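Side-chain contacts in lysine/ornithine decarboxylase (Vibrio vulnificus, PDB 2PLJ), which catalyses the decarboxylation of lysine and ornithine with a pyridoxal-phosphate cofactor, yielding cadaverine and putrescine respectively: residues F213-G216 / S217-N221; Q263-I267 / D268-A272; P291-F294 / I295-A299. One frame throughout, in Å; residues are numbered along the deposited sequence. Where two conformers were deposited one is given.

Interaction 1: residues F213-G216 / S217-N221; sequences FHVG and SQTTN. With P3T ((4-{[(4-aminobutyl)amino]methyl}-5-hydroxy-6-methylpyridin-3-yl)methyl dihydrogen phosphate), chain D.
His214 meets the next residues obliquely, with CE1 near the backbone N of Ser217, while its ring is given over to P3T, the adduct of cofactor and putrescine. With CG anti to the backbone N (chi1 -176°), the imidazole lies against the pyridine of P3T: CAR of P3T is 3.8 Å above the imidazole plane, over its centre. The backbone N of Gly216 lies 3.5 Å from that plane on the opposite face, offset toward the rim, so the ring is held between pyridine and backbone. His214 NE2 also gives a weak, bent hydrogen bond to the ester oxygen OAP of P3T (3.3 Å, 140°).

Val215 follows, its side chain crossing that of Thr219 at about a right angle, with CG2 touching Thr219 OG1 at 3.6 Å. A water spans the same two residues, donating to Thr219 OG1 at 2.6 Å and to Val215 O at 3.2 Å.

Gly216, whose positive phi suits glycine, supplies the carbonyl that closes the turn. Thr219 OG1 donates to Gly216 O at 2.7 Å, approaching from above the carbonyl plane (51° out of it) and not along a lone pair. The threonine hydroxyl therefore gives one bond and receives one from the water. Beyond the glycine, Ser217 OG turns to the phosphate and donates to OAC of P3T at 2.5 Å; Arg293 NH2 is a second partner of this hydroxyl.

This loop after strand 207-212 thus serves both ring and phosphate, as in the cofactor site of the beta/alpha-barrel decarboxylases.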
# COMPACT_ATOMS: atom_id res chain seq x y z
N PHE A 213 12.95 18.38 -15.77
CA PHE A 213 13.55 17.11 -15.43
C PHE A 213 13.24 16.83 -13.96
O PHE A 213 12.83 17.74 -13.23
CB PHE A 213 15.07 17.12 -15.67
CG PHE A 213 15.81 18.15 -14.83
CD1 PHE A 213 16.09 17.89 -13.46
CD2 PHE A 213 16.24 19.36 -15.40
CE1 PHE A 213 16.78 18.85 -12.68
CE2 PHE A 213 16.92 20.32 -14.64
CZ PHE A 213 17.22 20.07 -13.29
N HIS A 214 13.50 15.59 -13.54
CA HIS A 214 13.34 15.24 -12.10
C HIS A 214 14.44 14.26 -11.81
O HIS A 214 14.48 13.16 -12.39
CB HIS A 214 11.95 14.65 -11.81
CG HIS A 214 11.73 14.37 -10.35
ND1 HIS A 214 11.72 13.11 -9.82
CD2 HIS A 214 11.51 15.22 -9.32
CE1 HIS A 214 11.50 13.18 -8.51
NE2 HIS A 214 11.36 14.45 -8.19
N VAL A 215 15.40 14.68 -10.98
CA VAL A 215 16.60 13.86 -10.74
C VAL A 215 16.35 12.66 -9.82
O VAL A 215 17.22 11.78 -9.67
CB VAL A 215 17.82 14.70 -10.29
CG1 VAL A 215 18.23 15.71 -11.40
CG2 VAL A 215 17.60 15.42 -9.00
N GLY A 216 15.18 12.64 -9.20
CA GLY A 216 14.83 11.55 -8.27
C GLY A 216 14.57 12.03 -6.84
O GLY A 216 15.08 13.07 -6.39
N SER A 217 13.79 11.26 -6.10
CA SER A 217 13.40 11.70 -4.76
C SER A 217 14.53 11.47 -3.73
O SER A 217 15.34 10.51 -3.88
CB SER A 217 12.07 11.04 -4.35
OG SER A 217 11.48 11.68 -3.22
N GLN A 218 14.59 12.34 -2.71
CA GLN A 218 15.63 12.30 -1.65
C GLN A 218 17.02 12.24 -2.29
O GLN A 218 17.80 11.34 -2.03
CB GLN A 218 15.37 11.13 -0.67
CG GLN A 218 16.24 11.11 0.60
CD GLN A 218 15.94 12.22 1.62
OE1 GLN A 218 15.05 13.07 1.43
NE2 GLN A 218 16.67 12.18 2.73
N THR A 219 17.26 13.18 -3.20
CA THR A 219 18.58 13.30 -3.84
C THR A 219 19.49 14.03 -2.89
O THR A 219 19.19 15.16 -2.49
CB THR A 219 18.45 14.09 -5.16
OG1 THR A 219 17.80 13.27 -6.14
CG2 THR A 219 19.85 14.48 -5.70
N THR A 220 20.63 13.41 -2.55
CA THR A 220 21.53 13.96 -1.54
C THR A 220 22.72 14.69 -2.16
O THR A 220 23.43 15.43 -1.46
CB THR A 220 21.98 12.89 -0.55
OG1 THR A 220 22.57 11.79 -1.27
CG2 THR A 220 20.78 12.44 0.33
N ASN A 221 22.94 14.47 -3.46
CA ASN A 221 24.02 15.11 -4.22
C ASN A 221 23.46 16.16 -5.18
O ASN A 221 22.85 15.81 -6.20
CB ASN A 221 24.83 14.07 -5.01
CG ASN A 221 26.03 14.68 -5.73
OD1 ASN A 221 26.21 15.90 -5.75
ND2 ASN A 221 26.88 13.82 -6.30
OAE P3T D . 10.32 16.61 -3.90
PAU P3T D . 10.00 15.06 -4.03
OAF P3T D . 8.77 14.68 -3.08
OAC P3T D . 11.18 14.14 -3.81
OAP P3T D . 9.42 14.72 -5.50
CAM P3T D . 8.17 15.39 -5.94
CAS P3T D . 8.03 15.06 -7.44
CAH P3T D . 8.18 16.17 -8.27
NAO P3T D . 8.10 16.02 -9.60
CAQ P3T D . 7.92 14.83 -10.17
CAA P3T D . 7.87 14.74 -11.71
CAR P3T D . 7.80 13.66 -9.38
OAD P3T D . 7.61 12.48 -9.99
CAT P3T D . 7.87 13.77 -7.98
CAG P3T D . 7.69 12.60 -7.17
NAN P3T D . 7.95 11.41 -7.68
CAL P3T D . 7.78 10.08 -6.99
CAK P3T D . 8.39 10.06 -5.58
CAJ P3T D . 8.04 8.66 -4.99
CAI P3T D . 8.59 8.51 -3.57
NAB P3T D . 8.46 7.12 -3.07
O HOH W 1 18.91 11.10 -7.01

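Interaction 2: residues Q263-I267 / D268-A272; sequences QVMPI and DQFCA
Met265 lies beside Phe270 at the start of helix 267-278, its CB at the edge of the ring, 4.2 Å from CD1 of Phe270. The methionine chain, extended through chi2 (-178°), carries SD to 3.7 Å from CA of Phe270; the bend at chi3 turns only the terminal CE. Sulfur and ring form a Met-aromatic contact: SD of Met265 is 5.5 Å from the Phe270 ring centroid and 67° off its normal, an oblique placement.

This side of the turn is the compact one. Phe270 and Cys271 are buried, and Ile267 CD1 rests on SG of Cys271 at 3.8 Å while its side chain also packs on Leu72 and Ala75 of helix 62-75. The backbone is held by two successive i to i+4 bonds: Phe270 N gives a straight one to Pro266 O (2.9 Å, 167°), and Cys271 N one to Ile267 O at 2.9 Å.

The outer side is looser. Pro266, at the N-cap position, Asp268 and Gln269 are all exposed; the Gln269 amide merely lies across the proline ring, with OE1 3.7 Å from CD of Pro266.

No charge pair joins the two halves. Backbone hydrogen bonds fix the first turn, whereas the side chains of the compact side meet through carbon and sulfur, which implies cohesion by dispersion and burial there, with the amide-on-proline contact left to the solvent side.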
# COMPACT_ATOMS: atom_id res chain seq x y z
N GLN A 263 21.92 12.71 8.74
CA GLN A 263 22.02 14.13 8.39
C GLN A 263 22.19 14.28 6.87
O GLN A 263 23.02 13.61 6.25
CB GLN A 263 23.22 14.76 9.13
CG GLN A 263 23.65 16.16 8.66
CD GLN A 263 22.63 17.25 8.99
OE1 GLN A 263 21.79 17.10 9.90
NE2 GLN A 263 22.70 18.36 8.26
N VAL A 264 21.37 15.16 6.28
CA VAL A 264 21.53 15.54 4.87
C VAL A 264 22.04 16.98 4.80
O VAL A 264 21.99 17.70 5.79
CB VAL A 264 20.22 15.38 4.03
CG1 VAL A 264 19.66 13.95 4.15
CG2 VAL A 264 19.17 16.44 4.43
N MET A 265 22.53 17.38 3.63
CA MET A 265 23.05 18.72 3.45
C MET A 265 21.95 19.75 3.73
O MET A 265 20.84 19.62 3.21
CB MET A 265 23.55 18.89 2.02
CG MET A 265 24.73 19.79 1.86
SD MET A 265 25.11 19.89 0.10
CE MET A 265 25.46 18.18 -0.27
N PRO A 266 22.25 20.77 4.57
CA PRO A 266 21.33 21.89 4.79
C PRO A 266 20.86 22.51 3.47
O PRO A 266 21.65 22.59 2.51
CB PRO A 266 22.18 22.88 5.56
CG PRO A 266 23.16 22.01 6.32
CD PRO A 266 23.49 20.90 5.37
N ILE A 267 19.61 22.96 3.42
CA ILE A 267 18.99 23.33 2.14
C ILE A 267 19.74 24.48 1.41
O ILE A 267 19.86 24.44 0.18
CB ILE A 267 17.46 23.56 2.25
CG1 ILE A 267 16.81 23.57 0.85
CG2 ILE A 267 17.13 24.84 3.07
CD1 ILE A 267 17.01 22.27 0.06
N ASP A 268 20.22 25.49 2.16
CA ASP A 268 21.00 26.60 1.52
C ASP A 268 22.24 26.09 0.81
O ASP A 268 22.51 26.48 -0.34
CB ASP A 268 21.44 27.70 2.49
CG ASP A 268 20.29 28.37 3.16
OD1 ASP A 268 19.19 28.38 2.58
OD2 ASP A 268 20.50 28.92 4.27
N GLN A 269 22.99 25.24 1.51
CA GLN A 269 24.23 24.67 0.97
C GLN A 269 23.94 23.76 -0.21
O GLN A 269 24.66 23.80 -1.23
CB GLN A 269 24.98 23.91 2.05
CG GLN A 269 25.58 24.80 3.11
CD GLN A 269 26.01 24.00 4.32
OE1 GLN A 269 26.44 22.84 4.20
NE2 GLN A 269 25.87 24.60 5.50
N PHE A 270 22.87 22.97 -0.08
CA PHE A 270 22.39 22.10 -1.15
C PHE A 270 22.10 22.88 -2.41
O PHE A 270 22.55 22.49 -3.48
CB PHE A 270 21.14 21.34 -0.72
CG PHE A 270 20.75 20.25 -1.66
CD1 PHE A 270 21.25 18.95 -1.48
CD2 PHE A 270 19.84 20.50 -2.69
CE1 PHE A 270 20.87 17.91 -2.32
CE2 PHE A 270 19.43 19.48 -3.54
CZ PHE A 270 19.92 18.17 -3.36
N CYS A 271 21.41 24.02 -2.27
CA CYS A 271 20.95 24.78 -3.44
C CYS A 271 22.00 25.73 -4.04
O CYS A 271 21.80 26.22 -5.15
CB CYS A 271 19.66 25.52 -3.13
SG CYS A 271 18.28 24.37 -2.83
N ALA A 272 23.04 26.03 -3.27
CA ALA A 272 24.14 26.92 -3.72
C ALA A 272 24.64 26.58 -5.15
O ALA A 272 24.61 27.47 -6.03
CB ALA A 272 25.30 26.92 -2.68

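Interaction 3: residues P291-F294 / I295-A299; sequences PGRF and ICAPA. With P3T ((4-{[(4-aminobutyl)amino]methyl}-5-hydroxy-6-methylpyridin-3-yl)methyl dihydrogen phosphate), chain D.
The Phe294 ring and the Arg293 guanidinium are the flat groups here, and both are met obliquely: CD2 of Phe294 is 4.0 Å from Ile295 N, and NH2 of Arg293 is 4.0 Å from CAI in the aminobutyl arm of P3T. Both belong to a phosphate-binding helix N terminus, in which the short helix 293-296 starts against the P3T phosphate in the beta/alpha barrel. Gly292 N donates to OAE of P3T at 2.8 Å, and Arg293 N to OAF of P3T at 2.7 Å, both fairly straight; the helix end would probably favour the anion further. The Arg293 side chain, bent at chi3 (-52°), turns its guanidinium to Asp334 in a salt bridge and to Tyr260 in a hydrogen bond, which fixes its orientation.

Behind the phosphate, Gly292 O receives Ile295 N at 2.9 Å from above the carbonyl plane (41° out of it), and Cys296 N more weakly. Pro291 CG packs on Ile295 CD1 at 3.7 Å. One turn on, Ala297 N bonds to Arg293 O, leaving the methyl CB of Ala297 3.7 Å from Arg293 CG.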
# COMPACT_ATOMS: atom_id res chain seq x y z
N PRO A 291 8.87 20.90 -5.56
CA PRO A 291 9.23 20.24 -4.31
C PRO A 291 8.00 19.54 -3.71
O PRO A 291 6.88 20.09 -3.74
CB PRO A 291 9.69 21.40 -3.41
CG PRO A 291 8.89 22.63 -3.93
CD PRO A 291 8.82 22.38 -5.44
N GLY A 292 8.20 18.32 -3.21
CA GLY A 292 7.15 17.61 -2.46
C GLY A 292 7.63 17.34 -1.05
O GLY A 292 7.30 18.09 -0.10
N ARG A 293 8.45 16.29 -0.95
CA ARG A 293 8.92 15.79 0.34
C ARG A 293 9.48 16.90 1.23
O ARG A 293 9.25 16.92 2.44
CB ARG A 293 10.01 14.74 0.11
CG ARG A 293 10.53 14.08 1.39
CD ARG A 293 11.79 13.19 1.10
NE ARG A 293 11.59 12.22 0.01
CZ ARG A 293 11.14 10.97 0.19
NH1 ARG A 293 10.80 10.51 1.41
NH2 ARG A 293 11.03 10.16 -0.87
N PHE A 294 10.25 17.82 0.63
CA PHE A 294 10.92 18.81 1.48
C PHE A 294 9.91 19.65 2.27
O PHE A 294 10.13 20.00 3.43
CB PHE A 294 11.84 19.72 0.64
CG PHE A 294 12.67 20.66 1.48
CD1 PHE A 294 13.90 20.24 2.01
CD2 PHE A 294 12.18 21.94 1.81
CE1 PHE A 294 14.65 21.09 2.84
CE2 PHE A 294 12.92 22.82 2.62
CZ PHE A 294 14.16 22.40 3.14
N ILE A 295 8.77 19.93 1.64
CA ILE A 295 7.77 20.77 2.28
C ILE A 295 6.97 20.02 3.36
O ILE A 295 6.73 20.58 4.45
CB ILE A 295 6.85 21.45 1.21
CG1 ILE A 295 7.65 22.54 0.47
CG2 ILE A 295 5.61 22.13 1.84
CD1 ILE A 295 6.94 23.05 -0.77
N CYS A 296 6.55 18.79 3.04
CA CYS A 296 5.61 18.07 3.93
C CYS A 296 6.25 17.10 4.89
O CYS A 296 5.71 16.88 5.96
CB CYS A 296 4.49 17.35 3.15
SG CYS A 296 5.12 16.21 1.92
N ALA A 297 7.38 16.50 4.51
CA ALA A 297 7.88 15.39 5.34
C ALA A 297 8.04 15.73 6.85
O ALA A 297 7.59 14.96 7.71
CB ALA A 297 9.19 14.78 4.77
N PRO A 298 8.70 16.86 7.18
CA PRO A 298 8.97 17.17 8.61
C PRO A 298 7.75 17.62 9.38
O PRO A 298 7.80 17.74 10.62
CB PRO A 298 9.96 18.33 8.52
CG PRO A 298 10.58 18.22 7.12
CD PRO A 298 9.40 17.80 6.28
N ALA A 299 6.65 17.86 8.67
CA ALA A 299 5.48 18.52 9.26
C ALA A 299 4.53 17.54 9.96
O ALA A 299 3.54 17.99 10.59
CB ALA A 299 4.73 19.33 8.19
OAE P3T D . 10.32 16.61 -3.90
PAU P3T D . 10.00 15.06 -4.03
OAF P3T D . 8.77 14.68 -3.08
OAC P3T D . 11.18 14.14 -3.81
OAP P3T D . 9.42 14.72 -5.50
CAM P3T D . 8.17 15.39 -5.94
CAS P3T D . 8.03 15.06 -7.44
CAH P3T D . 8.18 16.17 -8.27
NAO P3T D . 8.10 16.02 -9.60
CAQ P3T D . 7.92 14.83 -10.17
CAA P3T D . 7.87 14.74 -11.71
CAR P3T D . 7.80 13.66 -9.38
OAD P3T D . 7.61 12.48 -9.99
CAT P3T D . 7.87 13.77 -7.98
CAG P3T D . 7.69 12.60 -7.17
NAN P3T D . 7.95 11.41 -7.68
CAL P3T D . 7.78 10.08 -6.99
CAK P3T D . 8.39 10.06 -5.58
CAJ P3T D . 8.04 8.66 -4.99
CAI P3T D . 8.59 8.51 -3.57
NAB P3T D . 8.46 7.12 -3.07

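How the interactions relate
Along the chain the three contacts come in series, without nesting or crossing, and each closes only a local turn within one continuous stretch. Interaction 1 shapes the loop between strand 207-212 and helix 223-241; interaction 2 starts helix 267-278; interaction 3 follows strand 286-289 and leads toward strand 300-312. Interactions 1 and 3, with centres about 14 Å apart, converge on the same P3T phosphate, one from a loop, the other from a helix N terminus. Interaction 2 packs behind both: CZ of Phe270 lies 3.2 Å from Thr219 O, and CB of Ile267 lies 3.6 Å from CZ of Phe294. A barrel helix start thereby joins the cofactor-binding loop and the helix end by packing.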